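Local structure of UPF0255 protein frsA (Vibrio vulnificus, 4I4C) at residues 22-27 against 87-92; 27-32 against 316-321; 47-52 against 312-317; 77-82 against 93-98. The protein is a probable serine esterase of the FrsA family, thought to hydrolyse carboxylic esters to an alcohol and a carboxylate. One frame throughout, in Å; residues are numbered along the deposited sequence.

Interactions 2 and 3 set segments 27-32 and 47-52 against helix 314-323 and are linked by a probable hydrogen bond from Tyr49 OH to Asp318 OD2 (2.7 Å). Interaction 1 sets 22-27 against the loop at 87-92, and interaction 4 closes that same loop on itself. Interaction 1 reaches interaction 3 through Lys314 NZ and Ser24 O, also 2.7 Å apart, and interaction 4 through Glu22 OE1 and Thr82 OG1, again at 2.7 Å. Interactions 2 and 4 do not touch: their centres lie about 23 Å apart, their nearest atoms about 9 Å. Interaction 3 is next to the bound hexanoic acid, which touches Met312 and lies about 4 Å from the side chain of Tyr316.

Interaction 1. Residues 22-27 against 87-92; sequences ETSALT and LDTVMG
The carboxylate of Glu22 lies flat against Thr89, whose CB and CG2 sit over one face; CB is 3.5 Å from Glu22 CD and CG2 is 3.5 Å from OE2. The opposite face receives the backbone N-H of Ser24, which comes in from 49° out of the carboxylate plane and gives a nearly straight bond to OE2 (3.0 Å). Along the rim, the hydroxyl of Ser24 donates to OE1 on its syn lone pair, and a water donates to OE2 at 2.6 Å. The same water is within donating reach of Thr23 OG1 and, weakly, of Asp88 O, but its two protons cannot serve all three acceptors together. Glu22 is thus an N-cap, bridging the start of helix 23-26 and the facing loop. Its CG lies anti to the backbone N (chi1 -167°), which places it 3.8 Å from Val90 O, and the bend at chi2 then turns the carboxylate back over the helix start. Ser24 OG also packs on Thr89 CG2, 3.3 Å away. The hydroxyl of Thr89 is engaged within its own loop, by Trp86 O and Asp83 N, which leaves its methyl to face the cap. Thr82 OG1 supplies OE1 with a further hydrogen bond. The contact therefore sets the short helix 23-26 against the loop that connects helix 64-75 with helix 98-114, while Thr23 reaches Asp143 just before helix 144-163.

Interaction 2. Residues 27-32 against 316-321; sequences TQYMPT and YLDVLA
Tyr29 donates a hydrogen bond directly to Asp318, its phenol reaching OD1 over a very short 2.5 Å. The carboxylate oxygen sits at the edge of the Tyr29 ring, in its plane, also 3.2 Å from CE1, and the ring and carboxylate planes are turned 40° apart. The two side chains meet at about a right angle. The other oxygen, OD2, accepts from Tyr49 OH, so that two tyrosines share one buried carboxylate, an arrangement expected to stabilise its negative charge.

Two waters supplement this bond. One accepts from the backbone N of Thr27 at 3.0 Å and donates weakly to Asp318 OD2; the other lies 2.6 Å from Thr27 OG1 and donates to Asp318 O.

Segment 27-32 enters through strand 28-29, which pairs in parallel with strand 328-329 to form a two-stranded sheet outside the main eight-stranded one. Helix 314-323 lies in the region between strands 291-295 and 358-363, the place where many alpha/beta-hydrolases carry a lid insertion.

Van der Waals packing is lighter. Thr27 holds its CG2 anti to the backbone N, which carries the methyl toward the helix for a methyl-methyl contact with Ala321 CB at 4.0 Å, while its CB rests 3.5 Å from Asp318 OD1. Leu317 CB approaches the phenol oxygen of Tyr29 to 3.4 Å. Val329 touches both Thr27 and Tyr29, and Leu37 and Ile331 pack against Tyr29 and Leu317.

Interaction 3. Residues 47-52 against 312-317; sequences SWYRNL and MPKMYL
Met315 pushes its side chain into the loop at Tyr49, Arg50 and Asn51. Its CB lies over one face of the Tyr49 ring, 4.0 Å above the plane and displaced toward the rim, and CG comes within 3.9 Å of Tyr49 CZ. The chain keeps CG anti to the backbone N (chi1 -161°), which carries SD across to the loop backbone. There SD accepts a weak hydrogen bond from Asn51 N, 3.4 Å long with an N-H...S angle of 158°, and rests 3.6 Å from Arg50 CA. Lys314 CG meets the edge of the tyrosine ring, and Asn51 OD1 and Tyr316 OH lie 3.0 Å apart, the amide and ring planes turned by 44°. A water joins the backbones, donating to Tyr49 O at 2.7 Å and accepting from Met315 N.

Helix 314-323 here presents its first turn, just past the N-cap Pro313, to the loop between helices 31-44 and 54-60. Met312, immediately before the cap, touches the bound hexanoic acid, so this contact borders the ligand pocket.

Further out, the loop is fixed by polar partners. Besides its phenol bond to Asp318, Tyr49 is held through its backbone N by Asp88. Arg50 points away from the helix to a salt bridge with Asp88, a bond to Tyr137 O and a cation-pi contact with Trp98. Asn51 OD1 accepts from Arg53, and the fully extended Lys314 reaches Ser24 O.

Interaction 4. Residues 77-82 against 93-98; sequences SKHSRT and YHSGNW
His79 projects from its loop onto His94, and nearly every atom of its side chain finds a partner there or in Ser95. CB starts the contact 3.7 Å from His94 CE1. With CG anti to its own carbonyl carbon (chi1 -75°), the ring turns one face to the edge of His94, and CG lies 3.3 Å from CE1 of that ring. The pair is T-shaped, with centroids 4.2 Å apart and planes at 76°. ND1 then donates in the plane of its ring to Ser95 O, 3.0 Å away. The N-H...O angle is 161°, and the donor meets the oxygen from a direction tilted out of the carbonyl plane. Beyond it, CE1 abuts Ser95 OG at 3.0 Å. The far side of His94 is tied down as well, NE2 bonding to Met91 O, with a weaker link through a water to Ser80 O.

His94 to Asn97 form a type II turn with Gly96 at its third position, where phi is positive. Ser77 CB packs 3.5 Å from Gly96 CA within this turn, while its OG accepts from His79 N in an ST turn and shares a water with Ser95 OG. Both terminal nitrogens of Arg81 fork onto Ser77 O from one face of the carbonyl.

Both segments belong to the long loop after helix 64-75, and Asn97 ends it as the N-cap of helix 98-114, accepting from Tyr100 N.

Interaction 1. Residues 22-27 against 87-92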
loop_
_atom_site.group_PDB
_atom_site.type_symbol
_atom_site.label_atom_id
_atom_site.label_comp_id
_atom_site.label_asym_id
_atom_site.label_seq_id
_atom_site.Cartn_x
_atom_site.Cartn_y
_atom_site.Cartn_z
ATOM N N GLU A 22 22.941 0.499 -3.410
ATOM C CA GLU A 22 22.104 0.563 -2.220
ATOM C C GLU A 22 20.935 1.533 -2.385
ATOM O O GLU A 22 21.090 2.639 -2.917
ATOM C CB GLU A 22 22.932 0.936 -0.995
ATOM C CG GLU A 22 22.210 0.713 0.327
ATOM C CD GLU A 22 21.346 1.899 0.747
ATOM O OE1 GLU A 22 21.804 3.057 0.600
ATOM O OE2 GLU A 22 20.210 1.671 1.234
ATOM N N THR A 23 19.784 1.098 -1.884
ATOM C CA THR A 23 18.500 1.803 -1.988
ATOM C C THR A 23 18.556 3.312 -1.790
ATOM O O THR A 23 18.089 4.066 -2.647
ATOM C CB THR A 23 17.473 1.202 -1.002
ATOM O OG1 THR A 23 17.442 -0.221 -1.171
ATOM C CG2 THR A 23 16.066 1.762 -1.251
ATOM N N SER A 24 19.120 3.762 -0.675
ATOM C CA SER A 24 19.134 5.197 -0.398
ATOM C C SER A 24 19.990 6.026 -1.378
ATOM O O SER A 24 19.928 7.250 -1.371
ATOM C CB SER A 24 19.515 5.488 1.056
ATOM O OG SER A 24 20.903 5.285 1.303
ATOM N N ALA A 25 20.759 5.354 -2.230
ATOM C CA ALA A 25 21.713 6.022 -3.108
ATOM C C ALA A 25 21.206 6.025 -4.541
ATOM O O ALA A 25 21.801 6.639 -5.419
ATOM C CB ALA A 25 23.096 5.317 -3.031
ATOM N N LEU A 26 20.093 5.341 -4.773
ATOM C CA LEU A 26 19.594 5.154 -6.133
ATOM C C LEU A 26 19.109 6.424 -6.827
ATOM O O LEU A 26 19.470 6.704 -7.969
ATOM C CB LEU A 26 18.497 4.101 -6.134
ATOM C CG LEU A 26 19.048 2.698 -5.854
ATOM C CD1 LEU A 26 17.913 1.722 -5.672
ATOM C CD2 LEU A 26 19.978 2.243 -6.980
ATOM N N THR A 27 18.280 7.187 -6.132
ATOM C CA THR A 27 17.624 8.326 -6.741
ATOM C C THR A 27 18.625 9.446 -6.933
ATOM O O THR A 27 19.376 9.785 -6.014
ATOM C CB THR A 27 16.459 8.800 -5.870
ATOM O OG1 THR A 27 15.598 7.686 -5.596
ATOM C CG2 THR A 27 15.661 9.904 -6.561
ATOM N N LEU A 87 20.755 3.310 9.770
ATOM C CA LEU A 87 21.095 1.921 10.083
ATOM C C LEU A 87 20.745 0.906 8.995
ATOM O O LEU A 87 21.439 -0.092 8.825
ATOM C CB LEU A 87 20.476 1.517 11.427
ATOM C CG LEU A 87 20.934 2.409 12.579
ATOM C CD1 LEU A 87 20.223 2.075 13.875
ATOM C CD2 LEU A 87 22.450 2.318 12.746
ATOM N N ASP A 88 19.677 1.168 8.257
ATOM C CA ASP A 88 19.227 0.274 7.189
ATOM C C ASP A 88 19.955 0.450 5.844
ATOM O O ASP A 88 19.516 -0.094 4.827
ATOM C CB ASP A 88 17.722 0.438 6.970
ATOM C CG ASP A 88 17.318 1.888 6.757
ATOM O OD1 ASP A 88 17.896 2.764 7.435
ATOM O OD2 ASP A 88 16.445 2.153 5.895
ATOM N N THR A 89 21.068 1.179 5.809
ATOM C CA THR A 89 21.747 1.347 4.511
ATOM C C THR A 89 23.068 0.576 4.332
ATOM O O THR A 89 23.936 1.016 3.588
ATOM C CB THR A 89 21.946 2.836 4.104
ATOM O OG1 THR A 89 22.883 3.473 4.986
ATOM C CG2 THR A 89 20.592 3.607 4.110
ATOM N N VAL A 90 23.202 -0.572 4.983
ATOM C CA VAL A 90 24.325 -1.456 4.681
ATOM C C VAL A 90 24.319 -1.756 3.185
ATOM O O VAL A 90 23.287 -2.151 2.619
ATOM C CB VAL A 90 24.272 -2.783 5.494
ATOM C CG1 VAL A 90 25.134 -3.857 4.833
ATOM C CG2 VAL A 90 24.709 -2.539 6.914
ATOM N N MET A 91 25.472 -1.564 2.549
ATOM C CA MET A 91 25.594 -1.704 1.102
ATOM C C MET A 91 25.880 -3.129 0.633
ATOM O O MET A 91 26.823 -3.777 1.113
ATOM C CB MET A 91 26.704 -0.786 0.599
ATOM C CG MET A 91 26.486 0.681 0.932
ATOM S SD MET A 91 27.866 1.704 0.360
ATOM C CE MET A 91 29.004 1.529 1.717
ATOM N N GLY A 92 25.083 -3.605 -0.323
ATOM C CA GLY A 92 25.327 -4.897 -0.946
ATOM C C GLY A 92 24.541 -6.033 -0.324
ATOM O O GLY A 92 24.125 -5.936 0.826
HETATM O O HOH W 1 19.110 -0.676 1.528
#

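Interaction 2. Residues 27-32 against 316-321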
loop_
_atom_site.group_PDB
_atom_site.type_symbol
_atom_site.label_atom_id
_atom_site.label_comp_id
_atom_site.label_asym_id
_atom_site.label_seq_id
_atom_site.Cartn_x
_atom_site.Cartn_y
_atom_site.Cartn_z
ATOM N N THR A 27 18.280 7.187 -6.132
ATOM C CA THR A 27 17.624 8.326 -6.741
ATOM C C THR A 27 18.625 9.446 -6.933
ATOM O O THR A 27 19.376 9.785 -6.014
ATOM C CB THR A 27 16.459 8.800 -5.870
ATOM O OG1 THR A 27 15.598 7.686 -5.596
ATOM C CG2 THR A 27 15.661 9.904 -6.561
ATOM N N GLN A 28 18.631 10.009 -8.137
ATOM C CA GLN A 28 19.535 11.101 -8.477
ATOM C C GLN A 28 18.850 12.432 -8.204
ATOM O O GLN A 28 17.719 12.663 -8.640
ATOM C CB GLN A 28 19.934 11.019 -9.949
ATOM C CG GLN A 28 20.714 9.767 -10.306
ATOM C CD GLN A 28 22.122 9.786 -9.732
ATOM O OE1 GLN A 28 23.006 10.470 -10.249
ATOM N NE2 GLN A 28 22.328 9.046 -8.647
ATOM N N TYR A 29 19.532 13.300 -7.468
ATOM C CA TYR A 29 19.000 14.623 -7.165
ATOM C C TYR A 29 19.917 15.701 -7.728
ATOM O O TYR A 29 21.138 15.536 -7.755
ATOM C CB TYR A 29 18.868 14.813 -5.653
ATOM C CG TYR A 29 17.735 14.035 -5.022
ATOM C CD1 TYR A 29 17.911 12.718 -4.594
ATOM C CD2 TYR A 29 16.485 14.625 -4.852
ATOM C CE1 TYR A 29 16.857 12.009 -4.006
ATOM C CE2 TYR A 29 15.444 13.941 -4.286
ATOM C CZ TYR A 29 15.626 12.638 -3.857
ATOM O OH TYR A 29 14.553 11.982 -3.295
ATOM N N MET A 30 19.331 16.809 -8.161
ATOM C CA MET A 30 20.117 17.965 -8.575
ATOM C C MET A 30 20.907 18.450 -7.364
ATOM O O MET A 30 20.443 18.298 -6.236
ATOM C CB MET A 30 19.197 19.072 -9.080
ATOM C CG MET A 30 18.407 18.722 -10.346
ATOM S SD MET A 30 19.447 18.290 -11.761
ATOM C CE MET A 30 20.642 19.611 -11.715
ATOM N N PRO A 31 22.108 19.013 -7.590
ATOM C CA PRO A 31 22.951 19.448 -6.469
ATOM C C PRO A 31 22.254 20.413 -5.508
ATOM O O PRO A 31 22.477 20.295 -4.305
ATOM C CB PRO A 31 24.144 20.112 -7.169
ATOM C CG PRO A 31 24.255 19.337 -8.476
ATOM C CD PRO A 31 22.803 19.162 -8.884
ATOM N N THR A 32 21.414 21.320 -6.007
ATOM C CA THR A 32 20.669 22.209 -5.109
ATOM C C THR A 32 19.650 21.411 -4.282
ATOM O O THR A 32 19.357 21.741 -3.143
ATOM C CB THR A 32 19.967 23.354 -5.856
ATOM O OG1 THR A 32 19.161 22.814 -6.913
ATOM C CG2 THR A 32 21.005 24.315 -6.433
ATOM N N TYR A 316 10.323 9.331 1.276
ATOM C CA TYR A 316 9.068 9.725 0.609
ATOM C C TYR A 316 9.321 10.387 -0.742
ATOM O O TYR A 316 8.642 10.088 -1.735
ATOM C CB TYR A 316 8.185 10.604 1.520
ATOM C CG TYR A 316 7.748 9.870 2.786
ATOM C CD1 TYR A 316 6.639 9.022 2.772
ATOM C CD2 TYR A 316 8.459 9.999 3.982
ATOM C CE1 TYR A 316 6.243 8.333 3.911
ATOM C CE2 TYR A 316 8.062 9.311 5.138
ATOM C CZ TYR A 316 6.951 8.480 5.088
ATOM O OH TYR A 316 6.537 7.787 6.207
ATOM N N LEU A 317 10.296 11.287 -0.777
ATOM C CA LEU A 317 10.672 11.939 -2.020
ATOM C C LEU A 317 11.226 10.912 -3.026
ATOM O O LEU A 317 10.962 11.018 -4.222
ATOM C CB LEU A 317 11.671 13.064 -1.741
ATOM C CG LEU A 317 11.090 14.226 -0.918
ATOM C CD1 LEU A 317 12.203 15.142 -0.400
ATOM C CD2 LEU A 317 10.091 15.021 -1.755
ATOM N N ASP A 318 11.956 9.906 -2.535
ATOM C CA ASP A 318 12.474 8.844 -3.408
ATOM C C ASP A 318 11.321 8.032 -4.014
ATOM O O ASP A 318 11.297 7.758 -5.217
ATOM C CB ASP A 318 13.422 7.891 -2.655
ATOM C CG ASP A 318 14.795 8.513 -2.304
ATOM O OD1 ASP A 318 15.146 9.635 -2.751
ATOM O OD2 ASP A 318 15.554 7.829 -1.579
ATOM N N VAL A 319 10.366 7.630 -3.178
ATOM C CA VAL A 319 9.184 6.928 -3.677
ATOM C C VAL A 319 8.415 7.758 -4.725
ATOM O O VAL A 319 7.995 7.230 -5.758
ATOM C CB VAL A 319 8.223 6.541 -2.536
ATOM C CG1 VAL A 319 6.862 6.116 -3.091
ATOM C CG2 VAL A 319 8.825 5.435 -1.699
ATOM N N LEU A 320 8.246 9.048 -4.451
ATOM C CA LEU A 320 7.544 9.937 -5.367
ATOM C C LEU A 320 8.260 10.067 -6.716
ATOM O O LEU A 320 7.628 9.964 -7.773
ATOM C CB LEU A 320 7.316 11.301 -4.719
ATOM C CG LEU A 320 6.278 11.245 -3.595
ATOM C CD1 LEU A 320 6.255 12.537 -2.836
ATOM C CD2 LEU A 320 4.907 10.931 -4.185
ATOM N N ALA A 321 9.575 10.276 -6.670
ATOM C CA ALA A 321 10.392 10.326 -7.869
ATOM C C ALA A 321 10.279 9.045 -8.683
ATOM O O ALA A 321 10.223 9.085 -9.909
ATOM C CB ALA A 321 11.851 10.586 -7.504
HETATM O O HOH W 2 17.115 6.507 -3.464
HETATM O O HOH W 3 13.495 6.835 -6.924
#

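Interaction 3. Residues 47-52 against 312-317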
loop_
_atom_site.group_PDB
_atom_site.type_symbol
_atom_site.label_atom_id
_atom_site.label_comp_id
_atom_site.label_asym_id
_atom_site.label_seq_id
_atom_site.Cartn_x
_atom_site.Cartn_y
_atom_site.Cartn_z
ATOM N N SER A 47 17.329 7.756 12.578
ATOM C CA SER A 47 18.300 6.644 12.622
ATOM C C SER A 47 18.104 5.655 11.485
ATOM O O SER A 47 18.818 4.653 11.393
ATOM C CB SER A 47 18.153 5.867 13.947
ATOM O OG SER A 47 18.667 6.603 15.041
ATOM N N TRP A 48 17.099 5.906 10.650
ATOM C CA TRP A 48 16.742 4.986 9.592
ATOM C C TRP A 48 16.477 5.802 8.348
ATOM O O TRP A 48 15.963 6.915 8.447
ATOM C CB TRP A 48 15.469 4.208 9.964
ATOM C CG TRP A 48 15.599 3.357 11.179
ATOM C CD1 TRP A 48 15.257 3.699 12.455
ATOM C CD2 TRP A 48 16.091 2.006 11.241
ATOM N NE1 TRP A 48 15.517 2.656 13.307
ATOM C CE2 TRP A 48 16.024 1.604 12.589
ATOM C CE3 TRP A 48 16.571 1.099 10.288
ATOM C CZ2 TRP A 48 16.425 0.336 13.011
ATOM C CZ3 TRP A 48 16.970 -0.164 10.710
ATOM C CH2 TRP A 48 16.897 -0.531 12.060
ATOM N N TYR A 49 16.856 5.269 7.189
ATOM C CA TYR A 49 16.498 5.882 5.900
ATOM C C TYR A 49 15.012 5.639 5.653
ATOM O O TYR A 49 14.217 6.584 5.516
ATOM C CB TYR A 49 17.337 5.285 4.765
ATOM C CG TYR A 49 16.676 5.381 3.406
ATOM C CD1 TYR A 49 16.548 6.599 2.753
ATOM C CD2 TYR A 49 16.175 4.240 2.779
ATOM C CE1 TYR A 49 15.921 6.678 1.496
ATOM C CE2 TYR A 49 15.573 4.306 1.542
ATOM C CZ TYR A 49 15.440 5.517 0.905
ATOM O OH TYR A 49 14.822 5.557 -0.329
ATOM N N ARG A 50 14.637 4.363 5.630
ATOM C CA ARG A 50 13.232 3.985 5.518
ATOM C C ARG A 50 12.403 4.497 6.687
ATOM O O ARG A 50 12.890 4.590 7.799
ATOM C CB ARG A 50 13.116 2.463 5.451
ATOM C CG ARG A 50 13.595 1.907 4.136
ATOM C CD ARG A 50 13.831 0.422 4.239
ATOM N NE ARG A 50 14.363 -0.135 2.991
ATOM C CZ ARG A 50 15.660 -0.211 2.683
ATOM N NH1 ARG A 50 16.588 0.278 3.509
ATOM N NH2 ARG A 50 16.027 -0.751 1.531
ATOM N N ASN A 51 11.148 4.850 6.421
ATOM C CA ASN A 51 10.202 5.012 7.507
ATOM C C ASN A 51 9.810 3.620 7.982
ATOM O O ASN A 51 9.235 2.837 7.232
ATOM C CB ASN A 51 8.971 5.816 7.080
ATOM C CG ASN A 51 7.997 6.049 8.231
ATOM O OD1 ASN A 51 6.858 5.602 8.183
ATOM N ND2 ASN A 51 8.456 6.732 9.282
ATOM N N LEU A 52 10.180 3.309 9.217
ATOM C CA LEU A 52 9.869 2.030 9.848
ATOM C C LEU A 52 8.390 1.934 10.198
ATOM O O LEU A 52 7.839 2.817 10.861
ATOM C CB LEU A 52 10.686 1.885 11.129
ATOM C CG LEU A 52 11.780 0.839 11.121
ATOM C CD1 LEU A 52 12.617 0.987 9.875
ATOM C CD2 LEU A 52 12.607 0.969 12.393
ATOM N N MET A 312 9.779 16.691 3.875
ATOM C CA MET A 312 9.609 15.249 4.047
ATOM C C MET A 312 10.923 14.467 4.024
ATOM O O MET A 312 11.840 14.827 3.292
ATOM C CB MET A 312 8.744 14.708 2.915
ATOM C CG MET A 312 7.311 15.108 3.001
ATOM S SD MET A 312 6.398 14.066 1.878
ATOM C CE MET A 312 7.185 14.459 0.308
ATOM N N PRO A 313 10.995 13.363 4.799
ATOM C CA PRO A 313 12.177 12.497 4.753
ATOM C C PRO A 313 12.479 12.023 3.331
ATOM O O PRO A 313 11.572 11.919 2.509
ATOM C CB PRO A 313 11.783 11.321 5.659
ATOM C CG PRO A 313 10.860 11.951 6.663
ATOM C CD PRO A 313 10.044 12.940 5.848
ATOM N N LYS A 314 13.747 11.750 3.050
ATOM C CA LYS A 314 14.168 11.371 1.708
ATOM C C LYS A 314 13.429 10.157 1.151
ATOM O O LYS A 314 13.215 10.063 -0.059
ATOM C CB LYS A 314 15.677 11.109 1.690
ATOM C CG LYS A 314 16.202 10.777 0.318
ATOM C CD LYS A 314 17.715 10.512 0.314
ATOM C CE LYS A 314 18.153 10.182 -1.114
ATOM N NZ LYS A 314 19.621 9.927 -1.164
ATOM N N MET A 315 13.041 9.221 2.021
ATOM C CA MET A 315 12.349 8.013 1.544
ATOM C C MET A 315 11.061 8.339 0.794
ATOM O O MET A 315 10.753 7.710 -0.212
ATOM C CB MET A 315 12.026 7.033 2.673
ATOM C CG MET A 315 11.743 5.624 2.139
ATOM S SD MET A 315 10.631 4.570 3.093
ATOM C CE MET A 315 9.035 5.274 2.669
ATOM N N TYR A 316 10.323 9.331 1.276
ATOM C CA TYR A 316 9.068 9.725 0.609
ATOM C C TYR A 316 9.321 10.387 -0.742
ATOM O O TYR A 316 8.642 10.088 -1.735
ATOM C CB TYR A 316 8.185 10.604 1.520
ATOM C CG TYR A 316 7.748 9.870 2.786
ATOM C CD1 TYR A 316 6.639 9.022 2.772
ATOM C CD2 TYR A 316 8.459 9.999 3.982
ATOM C CE1 TYR A 316 6.243 8.333 3.911
ATOM C CE2 TYR A 316 8.062 9.311 5.138
ATOM C CZ TYR A 316 6.951 8.480 5.088
ATOM O OH TYR A 316 6.537 7.787 6.207
ATOM N N LEU A 317 10.296 11.287 -0.777
ATOM C CA LEU A 317 10.672 11.939 -2.020
ATOM C C LEU A 317 11.226 10.912 -3.026
ATOM O O LEU A 317 10.962 11.018 -4.222
ATOM C CB LEU A 317 11.671 13.064 -1.741
ATOM C CG LEU A 317 11.090 14.226 -0.918
ATOM C CD1 LEU A 317 12.203 15.142 -0.400
ATOM C CD2 LEU A 317 10.091 15.021 -1.755
HETATM O O HOH W 4 14.424 9.099 4.471
#

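Interaction 4. Residues 77-82 against 93-98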
loop_
_atom_site.group_PDB
_atom_site.type_symbol
_atom_site.label_atom_id
_atom_site.label_comp_id
_atom_site.label_asym_id
_atom_site.label_seq_id
_atom_site.Cartn_x
_atom_site.Cartn_y
_atom_site.Cartn_z
ATOM N N SER A 77 24.780 -4.315 12.357
ATOM C CA SER A 77 25.793 -4.672 11.384
ATOM C C SER A 77 27.026 -3.769 11.435
ATOM O O SER A 77 26.923 -2.558 11.684
ATOM C CB SER A 77 25.213 -4.705 9.982
ATOM O OG SER A 77 26.207 -5.056 9.037
ATOM N N LYS A 78 28.189 -4.387 11.214
ATOM C CA LYS A 78 29.470 -3.679 11.162
ATOM C C LYS A 78 29.818 -3.329 9.724
ATOM O O LYS A 78 30.767 -2.593 9.466
ATOM C CB LYS A 78 30.591 -4.538 11.750
ATOM C CG LYS A 78 30.363 -4.985 13.180
ATOM C CD LYS A 78 30.394 -3.815 14.142
ATOM C CE LYS A 78 30.763 -4.270 15.545
ATOM N NZ LYS A 78 32.168 -4.790 15.612
ATOM N N HIS A 79 29.048 -3.865 8.786
ATOM C CA HIS A 79 29.276 -3.580 7.378
ATOM C C HIS A 79 29.048 -2.121 6.990
ATOM O O HIS A 79 28.271 -1.399 7.626
ATOM C CB HIS A 79 28.468 -4.526 6.501
ATOM C CG HIS A 79 29.042 -5.904 6.443
ATOM N ND1 HIS A 79 28.273 -7.043 6.556
ATOM C CD2 HIS A 79 30.321 -6.327 6.304
ATOM C CE1 HIS A 79 29.053 -8.108 6.471
ATOM N NE2 HIS A 79 30.300 -7.701 6.319
ATOM N N SER A 80 29.739 -1.700 5.936
ATOM C CA SER A 80 29.717 -0.309 5.510
ATOM C C SER A 80 28.340 0.116 5.046
ATOM O O SER A 80 27.653 -0.618 4.320
ATOM C CB SER A 80 30.744 -0.052 4.397
ATOM O OG SER A 80 32.058 0.018 4.925
ATOM N N ARG A 81 27.953 1.315 5.469
ATOM C CA ARG A 81 26.658 1.889 5.128
ATOM C C ARG A 81 26.827 3.074 4.177
ATOM O O ARG A 81 27.846 3.767 4.212
ATOM C CB ARG A 81 25.933 2.327 6.406
ATOM C CG ARG A 81 25.574 1.163 7.315
ATOM C CD ARG A 81 24.755 1.591 8.523
ATOM N NE ARG A 81 24.223 0.418 9.212
ATOM C CZ ARG A 81 24.924 -0.273 10.101
ATOM N NH1 ARG A 81 26.165 0.116 10.378
ATOM N NH2 ARG A 81 24.401 -1.345 10.695
ATOM N N THR A 82 25.831 3.301 3.326
ATOM C CA THR A 82 25.826 4.482 2.470
ATOM C C THR A 82 25.919 5.720 3.349
ATOM O O THR A 82 26.647 6.662 3.042
ATOM C CB THR A 82 24.570 4.527 1.584
ATOM O OG1 THR A 82 24.500 3.312 0.825
ATOM C CG2 THR A 82 24.620 5.717 0.639
ATOM N N TYR A 93 24.346 -7.113 -1.081
ATOM C CA TYR A 93 23.467 -8.200 -0.658
ATOM C C TYR A 93 24.191 -9.169 0.262
ATOM O O TYR A 93 24.725 -10.179 -0.192
ATOM C CB TYR A 93 22.898 -8.946 -1.877
ATOM C CG TYR A 93 21.831 -9.973 -1.534
ATOM C CD1 TYR A 93 22.092 -11.330 -1.604
ATOM C CD2 TYR A 93 20.559 -9.574 -1.133
ATOM C CE1 TYR A 93 21.122 -12.259 -1.287
ATOM C CE2 TYR A 93 19.585 -10.495 -0.819
ATOM C CZ TYR A 93 19.870 -11.834 -0.898
ATOM O OH TYR A 93 18.899 -12.752 -0.579
ATOM N N HIS A 94 24.199 -8.859 1.554
ATOM C CA HIS A 94 24.847 -9.709 2.557
ATOM C C HIS A 94 24.430 -9.244 3.941
ATOM O O HIS A 94 23.627 -8.316 4.058
ATOM C CB HIS A 94 26.372 -9.672 2.427
ATOM C CG HIS A 94 26.962 -8.298 2.507
ATOM N ND1 HIS A 94 27.612 -7.828 3.627
ATOM C CD2 HIS A 94 27.022 -7.300 1.595
ATOM C CE1 HIS A 94 28.036 -6.597 3.408
ATOM N NE2 HIS A 94 27.691 -6.253 2.181
ATOM N N SER A 95 24.966 -9.889 4.976
ATOM C CA SER A 95 24.565 -9.622 6.357
ATOM C C SER A 95 24.449 -8.121 6.677
ATOM O O SER A 95 25.323 -7.321 6.333
ATOM C CB SER A 95 25.517 -10.304 7.333
ATOM O OG SER A 95 26.656 -9.501 7.577
ATOM N N GLY A 96 23.347 -7.733 7.306
ATOM C CA GLY A 96 23.147 -6.329 7.628
ATOM C C GLY A 96 22.335 -5.553 6.603
ATOM O O GLY A 96 21.733 -4.540 6.932
ATOM N N ASN A 97 22.320 -6.017 5.358
ATOM C CA ASN A 97 21.549 -5.342 4.310
ATOM C C ASN A 97 20.053 -5.563 4.537
ATOM O O ASN A 97 19.638 -6.657 4.903
ATOM C CB ASN A 97 21.985 -5.826 2.917
ATOM C CG ASN A 97 21.049 -5.355 1.786
ATOM O OD1 ASN A 97 20.068 -6.020 1.459
ATOM N ND2 ASN A 97 21.385 -4.235 1.168
ATOM N N TRP A 98 19.255 -4.516 4.320
ATOM C CA TRP A 98 17.816 -4.573 4.572
ATOM C C TRP A 98 17.143 -5.684 3.760
ATOM O O TRP A 98 16.503 -6.566 4.326
ATOM C CB TRP A 98 17.169 -3.222 4.259
ATOM C CG TRP A 98 15.667 -3.233 4.388
ATOM C CD1 TRP A 98 14.760 -3.673 3.466
ATOM C CD2 TRP A 98 14.914 -2.762 5.500
ATOM N NE1 TRP A 98 13.488 -3.513 3.944
ATOM C CE2 TRP A 98 13.554 -2.956 5.196
ATOM C CE3 TRP A 98 15.259 -2.191 6.735
ATOM C CZ2 TRP A 98 12.538 -2.609 6.078
ATOM C CZ3 TRP A 98 14.254 -1.847 7.612
ATOM C CH2 TRP A 98 12.902 -2.048 7.274
HETATM O O HOH W 5 26.319 -7.725 9.453
HETATM O O HOH W 6 28.514 -3.161 2.995
#